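Local coordinates for NADH dehydrogenase, putative (Plasmodium falciparum, PDB 5JWC), which catalyses the oxidation of NADH with a bound FAD, probably passing the electrons to ubiquinone as a type II NADH dehydrogenase of the mitochondrial membrane, at residues A[42-47]-A[52-57]; A[338-343]-A[432-437]; A[418-423]-A[451-456]. All coordinates share one frame; numbering follows the deposited sequence. Where two conformers were deposited one is given.

Interaction 1. Residues A[42-47]-A[52-57]; sequences NFLLNI and YDVTLI
Leu44 of helix 38-46 and Ile47 just after it pack on Tyr52, Val54 and Leu56 of segment 52-57. The contact is wholly apolar, and no hydrogen bond crosses it. It lies inside the beta-alpha-beta unit of a Rossmann-type FAD-binding domain.

The aliphatic pairs come first. Leu44 straddles two strand residues, Val54 and Leu56. Its CD1 methyl meets Val54 CG1 at 4.0 Å. Its CB lies 4.1 Å from Leu56 CD1, and the two leucine side chains cross at about a right angle. Ile47 turns both its branches to Val54: CG2 is 3.9 Å and CG1 4.0 Å from the methyl Val54 CG2. Val54 thus divides its methyls between Leu44 and Ile47. Its CG1 stands anti to the backbone N (chi1 -180°) and serves Leu44, while CG2 serves Ile47.

One aromatic pair completes the set. Ile47 CD1 reaches Tyr52 CD2 at 4.1 Å, with the two side chains crossing nearly at right angles. The hydroxyl of Tyr52 goes another way and is hydrogen-bonded to Phe438 O.

Within the fold, strand 53-57 runs between strands 30-34 and 99-109 in the central sheet. Val54 also touches Ile33, Leu56 touches Tyr100, and Phe49 from the connecting loop packs on both Leu44 and Val54. Helix 424-440 supplies Phe438 and Asn439 against Ile47.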
loop_
_atom_site.group_PDB
_atom_site.type_symbol
_atom_site.label_atom_id
_atom_site.label_comp_id
_atom_site.label_asym_id
_atom_site.label_seq_id
_atom_site.Cartn_x
_atom_site.Cartn_y
_atom_site.Cartn_z
ATOM N N ASN A 42 0.586 14.554 19.342
ATOM C CA ASN A 42 1.000 14.348 20.727
ATOM C C ASN A 42 0.217 15.246 21.692
ATOM O O ASN A 42 0.021 14.889 22.840
ATOM C CB ASN A 42 2.506 14.538 20.897
ATOM C CG ASN A 42 3.282 13.353 20.367
ATOM O OD1 ASN A 42 3.358 12.322 21.010
ATOM N ND2 ASN A 42 3.805 13.480 19.167
ATOM N N PHE A 43 -0.258 16.386 21.224
ATOM C CA PHE A 43 -1.125 17.200 22.074
ATOM C C PHE A 43 -2.411 16.407 22.372
ATOM O O PHE A 43 -2.875 16.333 23.522
ATOM C CB PHE A 43 -1.446 18.526 21.388
ATOM C CG PHE A 43 -2.203 19.505 22.268
ATOM C CD1 PHE A 43 -1.530 20.525 22.932
ATOM C CD2 PHE A 43 -3.584 19.415 22.405
ATOM C CE1 PHE A 43 -2.226 21.460 23.736
ATOM C CE2 PHE A 43 -4.293 20.322 23.207
ATOM C CZ PHE A 43 -3.608 21.348 23.872
ATOM N N LEU A 44 -2.983 15.828 21.318
ATOM C CA LEU A 44 -4.176 14.999 21.428
ATOM C C LEU A 44 -3.956 13.827 22.387
ATOM O O LEU A 44 -4.833 13.498 23.185
ATOM C CB LEU A 44 -4.591 14.472 20.038
ATOM C CG LEU A 44 -5.911 13.694 19.946
ATOM C CD1 LEU A 44 -7.093 14.683 19.945
ATOM C CD2 LEU A 44 -5.961 12.763 18.709
ATOM N N LEU A 45 -2.797 13.186 22.307
ATOM C CA LEU A 45 -2.533 12.042 23.154
ATOM C C LEU A 45 -2.572 12.407 24.634
ATOM O O LEU A 45 -2.840 11.547 25.454
ATOM C CB LEU A 45 -1.185 11.382 22.837
ATOM C CG LEU A 45 -1.121 10.601 21.515
ATOM C CD1 LEU A 45 0.273 9.974 21.303
ATOM C CD2 LEU A 45 -2.267 9.601 21.303
ATOM N N ASN A 46 -2.296 13.664 24.977
ATOM C CA ASN A 46 -2.153 14.038 26.393
ATOM C C ASN A 46 -3.226 14.976 26.969
ATOM O O ASN A 46 -3.338 15.101 28.187
ATOM C CB ASN A 46 -0.769 14.670 26.621
ATOM C CG ASN A 46 -0.437 14.847 28.094
ATOM O OD1 ASN A 46 -0.451 13.885 28.868
ATOM N ND2 ASN A 46 -0.099 16.081 28.481
ATOM N N ILE A 47 -4.000 15.632 26.114
ATOM C CA ILE A 47 -4.977 16.606 26.580
ATOM C C ILE A 47 -6.144 15.874 27.263
ATOM O O ILE A 47 -6.578 14.816 26.804
ATOM C CB ILE A 47 -5.473 17.488 25.425
ATOM C CG1 ILE A 47 -6.304 18.666 25.953
ATOM C CG2 ILE A 47 -6.216 16.655 24.357
ATOM C CD1 ILE A 47 -5.519 19.591 26.902
ATOM N N TYR A 52 -11.806 19.284 28.627
ATOM C CA TYR A 52 -12.034 20.097 27.449
ATOM C C TYR A 52 -12.789 19.342 26.374
ATOM O O TYR A 52 -12.829 18.118 26.361
ATOM C CB TYR A 52 -10.701 20.618 26.881
ATOM C CG TYR A 52 -9.901 21.511 27.835
ATOM C CD1 TYR A 52 -10.112 22.883 27.868
ATOM C CD2 TYR A 52 -8.939 20.978 28.686
ATOM C CE1 TYR A 52 -9.378 23.712 28.731
ATOM C CE2 TYR A 52 -8.206 21.798 29.550
ATOM C CZ TYR A 52 -8.435 23.157 29.566
ATOM O OH TYR A 52 -7.709 23.967 30.409
ATOM N N ASP A 53 -13.400 20.101 25.476
ATOM C CA ASP A 53 -13.983 19.554 24.264
ATOM C C ASP A 53 -13.010 19.760 23.114
ATOM O O ASP A 53 -12.855 20.873 22.603
ATOM C CB ASP A 53 -15.323 20.206 23.948
ATOM C CG ASP A 53 -15.950 19.647 22.687
ATOM O OD1 ASP A 53 -16.145 18.410 22.615
ATOM O OD2 ASP A 53 -16.234 20.446 21.766
ATOM N N VAL A 54 -12.348 18.678 22.720
ATOM C CA VAL A 54 -11.215 18.758 21.802
ATOM C C VAL A 54 -11.562 18.250 20.418
ATOM O O VAL A 54 -12.036 17.114 20.265
ATOM C CB VAL A 54 -10.028 17.947 22.332
ATOM C CG1 VAL A 54 -8.831 18.032 21.364
ATOM C CG2 VAL A 54 -9.654 18.399 23.751
ATOM N N THR A 55 -11.306 19.084 19.412
ATOM C CA THR A 55 -11.431 18.638 18.036
ATOM C C THR A 55 -10.112 18.825 17.297
ATOM O O THR A 55 -9.544 19.920 17.294
ATOM C CB THR A 55 -12.565 19.398 17.284
ATOM O OG1 THR A 55 -13.792 19.266 18.014
ATOM C CG2 THR A 55 -12.763 18.832 15.900
ATOM N N LEU A 56 -9.616 17.754 16.684
ATOM C CA LEU A 56 -8.451 17.870 15.841
ATOM C C LEU A 56 -8.885 17.973 14.395
ATOM O O LEU A 56 -9.725 17.196 13.905
ATOM C CB LEU A 56 -7.489 16.694 16.051
ATOM C CG LEU A 56 -6.093 16.852 15.428
ATOM C CD1 LEU A 56 -5.066 16.061 16.294
ATOM C CD2 LEU A 56 -6.044 16.373 13.982
ATOM N N ILE A 57 -8.299 18.943 13.714
ATOM C CA ILE A 57 -8.622 19.219 12.340
ATOM C C ILE A 57 -7.368 19.119 11.481
ATOM O O ILE A 57 -6.386 19.820 11.720
ATOM C CB ILE A 57 -9.238 20.623 12.211
ATOM C CG1 ILE A 57 -10.534 20.681 13.008
ATOM C CG2 ILE A 57 -9.524 20.928 10.777
ATOM C CD1 ILE A 57 -11.132 22.044 13.061
#

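Interaction 2. Residues A[338-343]-A[432-437]. With FAD (flavin-adenine dinucleotide), chain C.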
loop_
_atom_site.group_PDB
_atom_site.type_symbol
_atom_site.label_atom_id
_atom_site.label_comp_id
_atom_site.label_asym_id
_atom_site.label_seq_id
_atom_site.Cartn_x
_atom_site.Cartn_y
_atom_site.Cartn_z
ATOM N N TYR A 338 -2.367 29.402 20.355
ATOM C CA TYR A 338 -1.030 28.865 20.609
ATOM C C TYR A 338 -0.496 28.249 19.315
ATOM O O TYR A 338 -1.267 27.906 18.417
ATOM C CB TYR A 338 -1.045 27.792 21.705
ATOM C CG TYR A 338 -1.384 28.279 23.096
ATOM C CD1 TYR A 338 -0.397 28.423 24.057
ATOM C CD2 TYR A 338 -2.706 28.563 23.456
ATOM C CE1 TYR A 338 -0.693 28.846 25.330
ATOM C CE2 TYR A 338 -3.019 28.999 24.747
ATOM C CZ TYR A 338 -2.001 29.141 25.670
ATOM O OH TYR A 338 -2.255 29.563 26.941
ATOM N N ALA A 339 0.821 28.128 19.201
ATOM C CA ALA A 339 1.405 27.424 18.059
ATOM C C ALA A 339 2.585 26.606 18.534
ATOM O O ALA A 339 3.316 27.035 19.439
ATOM C CB ALA A 339 1.816 28.384 16.976
ATOM N N ILE A 340 2.759 25.424 17.950
ATOM C CA ILE A 340 3.838 24.519 18.358
ATOM C C ILE A 340 4.441 23.858 17.128
ATOM O O ILE A 340 3.808 23.818 16.067
ATOM C CB ILE A 340 3.336 23.422 19.321
ATOM C CG1 ILE A 340 2.286 22.542 18.636
ATOM C CG2 ILE A 340 2.752 24.024 20.592
ATOM C CD1 ILE A 340 1.696 21.459 19.595
ATOM N N GLY A 341 5.657 23.332 17.249
ATOM C CA GLY A 341 6.247 22.616 16.122
ATOM C C GLY A 341 6.914 23.504 15.087
ATOM O O GLY A 341 7.339 24.621 15.393
ATOM N N ASP A 342 6.993 23.008 13.853
ATOM C CA ASP A 342 7.764 23.660 12.778
ATOM C C ASP A 342 7.168 24.963 12.246
ATOM O O ASP A 342 7.834 25.697 11.511
ATOM C CB ASP A 342 7.896 22.723 11.584
ATOM C CG ASP A 342 8.873 21.585 11.815
ATOM O OD1 ASP A 342 9.441 21.460 12.922
ATOM O OD2 ASP A 342 9.044 20.788 10.866
ATOM N N CYS A 343 5.903 25.239 12.554
ATOM C CA CYS A 343 5.279 26.443 11.989
ATOM C C CYS A 343 5.604 27.707 12.794
ATOM O O CYS A 343 5.182 28.799 12.415
ATOM C CB CYS A 343 3.749 26.293 11.899
ATOM S SG CYS A 343 2.882 26.331 13.503
ATOM N N TYR A 432 3.631 18.110 24.853
ATOM C CA TYR A 432 3.425 17.601 26.195
ATOM C C TYR A 432 3.405 18.758 27.205
ATOM O O TYR A 432 2.597 18.753 28.142
ATOM C CB TYR A 432 4.472 16.546 26.561
ATOM C CG TYR A 432 4.167 15.208 25.895
ATOM C CD1 TYR A 432 2.904 14.967 25.347
ATOM C CD2 TYR A 432 5.113 14.182 25.832
ATOM C CE1 TYR A 432 2.592 13.757 24.738
ATOM C CE2 TYR A 432 4.807 12.960 25.231
ATOM C CZ TYR A 432 3.538 12.758 24.682
ATOM O OH TYR A 432 3.199 11.559 24.069
ATOM N N TYR A 433 4.299 19.727 27.014
ATOM C CA TYR A 433 4.343 20.915 27.861
ATOM C C TYR A 433 2.990 21.624 27.839
ATOM O O TYR A 433 2.414 21.915 28.889
ATOM C CB TYR A 433 5.466 21.873 27.410
ATOM C CG TYR A 433 5.282 23.313 27.843
ATOM C CD1 TYR A 433 5.728 23.753 29.093
ATOM C CD2 TYR A 433 4.668 24.234 27.004
ATOM C CE1 TYR A 433 5.558 25.086 29.493
ATOM C CE2 TYR A 433 4.492 25.557 27.392
ATOM C CZ TYR A 433 4.939 25.978 28.634
ATOM O OH TYR A 433 4.751 27.299 29.004
ATOM N N LEU A 434 2.481 21.887 26.638
ATOM C CA LEU A 434 1.325 22.747 26.489
ATOM C C LEU A 434 0.023 22.043 26.901
ATOM O O LEU A 434 -0.853 22.661 27.516
ATOM C CB LEU A 434 1.224 23.251 25.061
ATOM C CG LEU A 434 0.117 24.269 24.824
ATOM C CD1 LEU A 434 0.353 25.480 25.763
ATOM C CD2 LEU A 434 0.110 24.670 23.354
ATOM N N SER A 435 -0.096 20.764 26.571
ATOM C CA SER A 435 -1.261 19.987 26.976
ATOM C C SER A 435 -1.268 19.893 28.507
ATOM O O SER A 435 -2.315 20.062 29.140
ATOM C CB SER A 435 -1.265 18.597 26.307
ATOM O OG SER A 435 -0.175 17.800 26.738
ATOM N N ASN A 436 -0.098 19.678 29.108
ATOM C CA ASN A 436 -0.001 19.713 30.567
ATOM C C ASN A 436 -0.383 21.079 31.147
ATOM O O ASN A 436 -0.953 21.152 32.247
ATOM C CB ASN A 436 1.402 19.348 31.037
ATOM C CG ASN A 436 1.508 19.274 32.555
ATOM O OD1 ASN A 436 0.995 18.344 33.176
ATOM N ND2 ASN A 436 2.179 20.251 33.156
ATOM N N VAL A 437 -0.062 22.159 30.433
ATOM C CA VAL A 437 -0.470 23.484 30.900
ATOM C C VAL A 437 -1.999 23.608 30.907
ATOM O O VAL A 437 -2.586 24.149 31.861
ATOM C CB VAL A 437 0.132 24.618 30.048
ATOM C CG1 VAL A 437 -0.557 25.938 30.362
ATOM C CG2 VAL A 437 1.619 24.766 30.348
HETATM P PA FAD C . 4.077 17.795 11.031
HETATM O O1A FAD C . 4.572 17.787 9.614
HETATM O O2A FAD C . 4.511 16.618 11.832
HETATM O O5B FAD C . 2.473 17.925 11.063
HETATM C C5B FAD C . 1.798 18.978 10.411
HETATM C C4B FAD C . 0.344 18.550 10.303
HETATM O O4B FAD C . -0.438 19.657 9.901
HETATM C C3B FAD C . 0.158 17.456 9.247
HETATM O O3B FAD C . -0.778 16.519 9.734
HETATM C C2B FAD C . -0.482 18.193 8.091
HETATM O O2B FAD C . -1.316 17.334 7.349
HETATM C C1B FAD C . -1.288 19.233 8.859
HETATM N N9A FAD C . -1.670 20.422 8.093
HETATM C C8A FAD C . -0.955 21.065 7.111
HETATM N N7A FAD C . -1.690 22.128 6.698
HETATM C C5A FAD C . -2.844 22.169 7.400
HETATM C C6A FAD C . -3.923 23.039 7.366
HETATM N N6A FAD C . -3.896 24.112 6.577
HETATM N N1A FAD C . -4.976 22.828 8.227
HETATM C C2A FAD C . -4.954 21.761 9.106
HETATM N N3A FAD C . -3.876 20.896 9.131
HETATM C C4A FAD C . -2.844 21.099 8.282
HETATM N N1 FAD C . 12.795 15.117 13.610
HETATM C C2 FAD C . 13.517 14.573 14.638
HETATM O O2 FAD C . 13.500 15.115 15.736
HETATM N N3 FAD C . 14.249 13.412 14.455
HETATM C C4 FAD C . 14.270 12.767 13.247
HETATM O O4 FAD C . 14.926 11.724 13.120
HETATM C C4X FAD C . 13.531 13.301 12.198
HETATM N N5 FAD C . 13.519 12.691 10.964
HETATM C C5X FAD C . 12.770 13.246 9.932
HETATM C C6 FAD C . 12.737 12.623 8.697
HETATM C C7 FAD C . 12.000 13.155 7.646
HETATM C C7M FAD C . 12.006 12.445 6.312
HETATM C C8 FAD C . 11.269 14.321 7.837
HETATM C C8M FAD C . 10.468 14.915 6.717
HETATM C C9 FAD C . 11.297 14.950 9.083
HETATM C C9A FAD C . 12.039 14.412 10.132
HETATM N N10 FAD C . 12.065 15.025 11.373
HETATM C C10 FAD C . 12.794 14.474 12.393
HETATM C "C1'" FAD C . 11.338 16.314 11.619
HETATM C "C2'" FAD C . 9.911 16.184 12.085
HETATM O "O2'" FAD C . 9.199 15.416 11.155
HETATM C "C3'" FAD C . 9.310 17.578 12.090
HETATM O "O3'" FAD C . 10.099 18.463 12.853
HETATM C "C4'" FAD C . 7.917 17.445 12.680
HETATM O "O4'" FAD C . 7.132 16.829 11.692
HETATM C "C5'" FAD C . 7.311 18.781 13.081
HETATM O "O5'" FAD C . 6.061 18.510 13.680
HETATM P P FAD C . 4.785 19.422 13.310
HETATM O O1P FAD C . 3.610 18.990 14.157
HETATM O O2P FAD C . 5.210 20.852 13.490
HETATM O O3P FAD C . 4.547 19.174 11.725
#
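A single side chain, Leu434, makes the whole helix side of this contact: its CD1 goes to the Tyr338 ring, and its CD2 is shared by Tyr338 and Ile340. The site is where strand 337-339, at the edge of the Rossmann-type sheet, packs on helix 424-440. The strand runs on into a Gly-Asp pair, Gly341 and Asp342, a hallmark of FAD binding in the pyridine nucleotide-disulphide oxidoreductase family.

With CG anti to the backbone N (chi1 -174°), Leu434 presents both methyls to segment 338-343. CD1 approaches the ring obliquely, 3.5 Å from Tyr338 CD1 and nearly as close to CE1. CD2 lies 3.7 Å from Tyr338 CB. The same CD2 meets Ile340 CG2 at 3.9 Å. The side chains meet obliquely, and all three residues are buried. Phe438, one turn further along the helix, adds an edge-to-face ring contact with Tyr338, and Phe43 of helix 38-46 packs on Leu434.

Beyond Ile340 the chain leaves Leu434 and reaches the cofactor, while Glu430 of the same helix accepts a hydrogen bond from Gly341 N. Gly341 has no side chain, and its CA comes within 3.3 Å of FAD O2P. The carboxylate of Asp342 takes a hydrogen bond from the ribityl hydroxyl, FAD O3' to Asp342 OD1, at 3.1 Å. Asp342 N binds the phosphate oxygen FAD O2P at 2.8 Å, with an N-H...O angle of 163°.

Interaction 3. Residues A[418-423]-A[451-456]; sequences KSPTPT and PSFIEK. With FAD (flavin-adenine dinucleotide), chain C.
Two irregular loop segments pass each other here, with Pro420 CA 6.9 Å from Glu455 CA and no direct hydrogen bond between them. The first carries an inverse gamma turn centred on Pro422 and ends at Thr423, the N-cap of helix 424-440. Thr423 OG1 caps the amide of Asn426. The turn and cap lie in the FAD pocket, where Thr423 CB comes within 3.1 Å of the flavin carbonyl oxygen FAD O2.

Pro420 is the centre of the packing. Its CG meets the rim of the Phe453 ring, in the ring plane, at 3.9 Å from CE2. One face of that ring has Glu455 N above it, displaced toward the rim. Tyr433 makes an edge-to-face contact with Phe453.

Glu455 curls back to Pro420. Its CG sits between the backbone N and the carbonyl carbon (chi1 73°), and the chain bends again at chi2 (-87°). This brings the carboxylate alongside the proline, with OE2 3.3 Å from Pro420 CA and 3.6 Å from its CB. The charge is matched by Lys390, which forms a salt bridge to OE2 and also binds Lys418 O. One lysine therefore joins both loops.

A water completes the link. It accepts from Thr421 N at 3.1 Å and donates to Glu455 OE2 at 2.7 Å.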
loop_
_atom_site.group_PDB
_atom_site.type_symbol
_atom_site.label_atom_id
_atom_site.label_comp_id
_atom_site.label_asym_id
_atom_site.label_seq_id
_atom_site.Cartn_x
_atom_site.Cartn_y
_atom_site.Cartn_z
ATOM N N LYS A 418 18.197 30.974 20.981
ATOM C CA LYS A 418 17.806 30.263 19.765
ATOM C C LYS A 418 16.517 29.507 20.033
ATOM O O LYS A 418 16.378 28.798 21.045
ATOM C CB LYS A 418 18.933 29.347 19.270
ATOM C CG LYS A 418 20.167 30.167 18.852
ATOM C CD LYS A 418 21.435 29.352 18.698
ATOM C CE LYS A 418 22.612 30.300 18.400
ATOM N NZ LYS A 418 22.760 31.370 19.454
ATOM N N SER A 419 15.552 29.720 19.151
ATOM C CA SER A 419 14.275 29.021 19.209
ATOM C C SER A 419 14.509 27.508 19.083
ATOM O O SER A 419 15.516 27.084 18.512
ATOM C CB SER A 419 13.364 29.537 18.082
ATOM O OG SER A 419 12.003 29.228 18.305
ATOM N N PRO A 420 13.580 26.684 19.608
ATOM C CA PRO A 420 13.760 25.239 19.428
ATOM C C PRO A 420 13.915 24.883 17.939
ATOM O O PRO A 420 13.205 25.412 17.082
ATOM C CB PRO A 420 12.469 24.643 20.011
ATOM C CG PRO A 420 12.019 25.702 21.040
ATOM C CD PRO A 420 12.399 27.012 20.427
ATOM N N THR A 421 14.861 24.003 17.645
ATOM C CA THR A 421 15.074 23.535 16.277
ATOM C C THR A 421 13.822 22.826 15.746
ATOM O O THR A 421 13.064 22.266 16.533
ATOM C CB THR A 421 16.268 22.582 16.221
ATOM O OG1 THR A 421 16.084 21.570 17.221
ATOM C CG2 THR A 421 17.565 23.337 16.536
ATOM N N PRO A 422 13.589 22.873 14.420
ATOM C CA PRO A 422 12.378 22.237 13.864
ATOM C C PRO A 422 12.507 20.710 13.794
ATOM O O PRO A 422 12.811 20.149 12.738
ATOM C CB PRO A 422 12.276 22.837 12.463
ATOM C CG PRO A 422 13.727 23.131 12.079
ATOM C CD PRO A 422 14.399 23.543 13.384
ATOM N N THR A 423 12.272 20.049 14.921
ATOM C CA THR A 423 12.389 18.599 15.011
ATOM C C THR A 423 11.152 17.938 15.627
ATOM O O THR A 423 10.350 18.599 16.300
ATOM C CB THR A 423 13.601 18.193 15.851
ATOM O OG1 THR A 423 13.411 18.656 17.199
ATOM C CG2 THR A 423 14.901 18.795 15.264
ATOM N N PRO A 451 5.196 27.932 33.942
ATOM C CA PRO A 451 6.607 28.151 33.568
ATOM C C PRO A 451 6.814 28.280 32.041
ATOM O O PRO A 451 5.967 27.842 31.252
ATOM C CB PRO A 451 7.308 26.906 34.108
ATOM C CG PRO A 451 6.240 25.832 34.090
ATOM C CD PRO A 451 4.937 26.552 34.392
ATOM N N SER A 452 7.933 28.872 31.623
ATOM C CA SER A 452 8.196 29.010 30.194
ATOM C C SER A 452 8.602 27.656 29.600
ATOM O O SER A 452 9.012 26.753 30.324
ATOM C CB SER A 452 9.299 30.031 29.933
ATOM O OG SER A 452 10.532 29.560 30.462
ATOM N N PHE A 453 8.495 27.513 28.286
ATOM C CA PHE A 453 8.922 26.266 27.671
ATOM C C PHE A 453 10.434 26.216 27.454
ATOM O O PHE A 453 11.013 27.100 26.830
ATOM C CB PHE A 453 8.231 26.033 26.330
ATOM C CG PHE A 453 8.762 24.824 25.605
ATOM C CD1 PHE A 453 8.494 23.547 26.088
ATOM C CD2 PHE A 453 9.572 24.960 24.485
ATOM C CE1 PHE A 453 8.999 22.417 25.441
ATOM C CE2 PHE A 453 10.095 23.839 23.842
ATOM C CZ PHE A 453 9.808 22.572 24.319
ATOM N N ILE A 454 11.068 25.170 27.980
ATOM C CA ILE A 454 12.487 24.924 27.726
ATOM C C ILE A 454 12.688 23.484 27.266
ATOM O O ILE A 454 12.393 22.552 28.005
ATOM C CB ILE A 454 13.344 25.177 28.973
ATOM C CG1 ILE A 454 13.233 26.632 29.401
ATOM C CG2 ILE A 454 14.807 24.831 28.698
ATOM C CD1 ILE A 454 13.707 26.851 30.802
ATOM N N GLU A 455 13.183 23.303 26.048
ATOM C CA GLU A 455 13.319 21.954 25.497
ATOM C C GLU A 455 14.557 21.235 26.024
ATOM O O GLU A 455 15.494 21.863 26.516
ATOM C CB GLU A 455 13.363 21.998 23.966
ATOM C CG GLU A 455 14.672 22.549 23.389
ATOM C CD GLU A 455 14.662 24.074 23.245
ATOM O OE1 GLU A 455 14.020 24.761 24.073
ATOM O OE2 GLU A 455 15.293 24.588 22.295
ATOM N N LYS A 456 14.549 19.912 25.921
ATOM C CA LYS A 456 15.689 19.110 26.327
ATOM C C LYS A 456 16.230 18.294 25.151
ATOM O O LYS A 456 15.515 17.493 24.536
ATOM C CB LYS A 456 15.306 18.191 27.486
ATOM C CG LYS A 456 16.401 17.185 27.850
ATOM C CD LYS A 456 16.153 16.506 29.196
ATOM C CE LYS A 456 17.169 15.387 29.462
ATOM N NZ LYS A 456 18.269 15.823 30.376
HETATM P PA FAD C . 4.077 17.795 11.031
HETATM O O1A FAD C . 4.572 17.787 9.614
HETATM O O2A FAD C . 4.511 16.618 11.832
HETATM O O5B FAD C . 2.473 17.925 11.063
HETATM C C5B FAD C . 1.798 18.978 10.411
HETATM C C4B FAD C . 0.344 18.550 10.303
HETATM O O4B FAD C . -0.438 19.657 9.901
HETATM C C3B FAD C . 0.158 17.456 9.247
HETATM O O3B FAD C . -0.778 16.519 9.734
HETATM C C2B FAD C . -0.482 18.193 8.091
HETATM O O2B FAD C . -1.316 17.334 7.349
HETATM C C1B FAD C . -1.288 19.233 8.859
HETATM N N9A FAD C . -1.670 20.422 8.093
HETATM C C8A FAD C . -0.955 21.065 7.111
HETATM N N7A FAD C . -1.690 22.128 6.698
HETATM C C5A FAD C . -2.844 22.169 7.400
HETATM C C6A FAD C . -3.923 23.039 7.366
HETATM N N6A FAD C . -3.896 24.112 6.577
HETATM N N1A FAD C . -4.976 22.828 8.227
HETATM C C2A FAD C . -4.954 21.761 9.106
HETATM N N3A FAD C . -3.876 20.896 9.131
HETATM C C4A FAD C . -2.844 21.099 8.282
HETATM N N1 FAD C . 12.795 15.117 13.610
HETATM C C2 FAD C . 13.517 14.573 14.638
HETATM O O2 FAD C . 13.500 15.115 15.736
HETATM N N3 FAD C . 14.249 13.412 14.455
HETATM C C4 FAD C . 14.270 12.767 13.247
HETATM O O4 FAD C . 14.926 11.724 13.120
HETATM C C4X FAD C . 13.531 13.301 12.198
HETATM N N5 FAD C . 13.519 12.691 10.964
HETATM C C5X FAD C . 12.770 13.246 9.932
HETATM C C6 FAD C . 12.737 12.623 8.697
HETATM C C7 FAD C . 12.000 13.155 7.646
HETATM C C7M FAD C . 12.006 12.445 6.312
HETATM C C8 FAD C . 11.269 14.321 7.837
HETATM C C8M FAD C . 10.468 14.915 6.717
HETATM C C9 FAD C . 11.297 14.950 9.083
HETATM C C9A FAD C . 12.039 14.412 10.132
HETATM N N10 FAD C . 12.065 15.025 11.373
HETATM C C10 FAD C . 12.794 14.474 12.393
HETATM C "C1'" FAD C . 11.338 16.314 11.619
HETATM C "C2'" FAD C . 9.911 16.184 12.085
HETATM O "O2'" FAD C . 9.199 15.416 11.155
HETATM C "C3'" FAD C . 9.310 17.578 12.090
HETATM O "O3'" FAD C . 10.099 18.463 12.853
HETATM C "C4'" FAD C . 7.917 17.445 12.680
HETATM O "O4'" FAD C . 7.132 16.829 11.692
HETATM C "C5'" FAD C . 7.311 18.781 13.081
HETATM O "O5'" FAD C . 6.061 18.510 13.680
HETATM P P FAD C . 4.785 19.422 13.310
HETATM O O1P FAD C . 3.610 18.990 14.157
HETATM O O2P FAD C . 5.210 20.852 13.490
HETATM O O3P FAD C . 4.547 19.174 11.725
HETATM O O HOH W 1 16.367 23.159 20.227
#

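From the N terminus, interaction 1 comes first and closes the short turn from helix 38-46 to strand 53-57, with four residues between its segments. It is finished long before the others begin. Interactions 2 and 3 cross: 338-343 is followed by 418-423, then 432-437 closes interaction 2 and 451-456 closes interaction 3. Helix 424-440 is the shared element. It starts right after 418-423, packs on the edge strand through interaction 2, and leads on to 451-456. Interactions 1 and 2 meet where Phe43 packs on Ser435, and helices 38-46 and 424-440 lie against each other here. Interactions 2 and 3 meet through Tyr433 OH and Pro451 O, and both reach FAD.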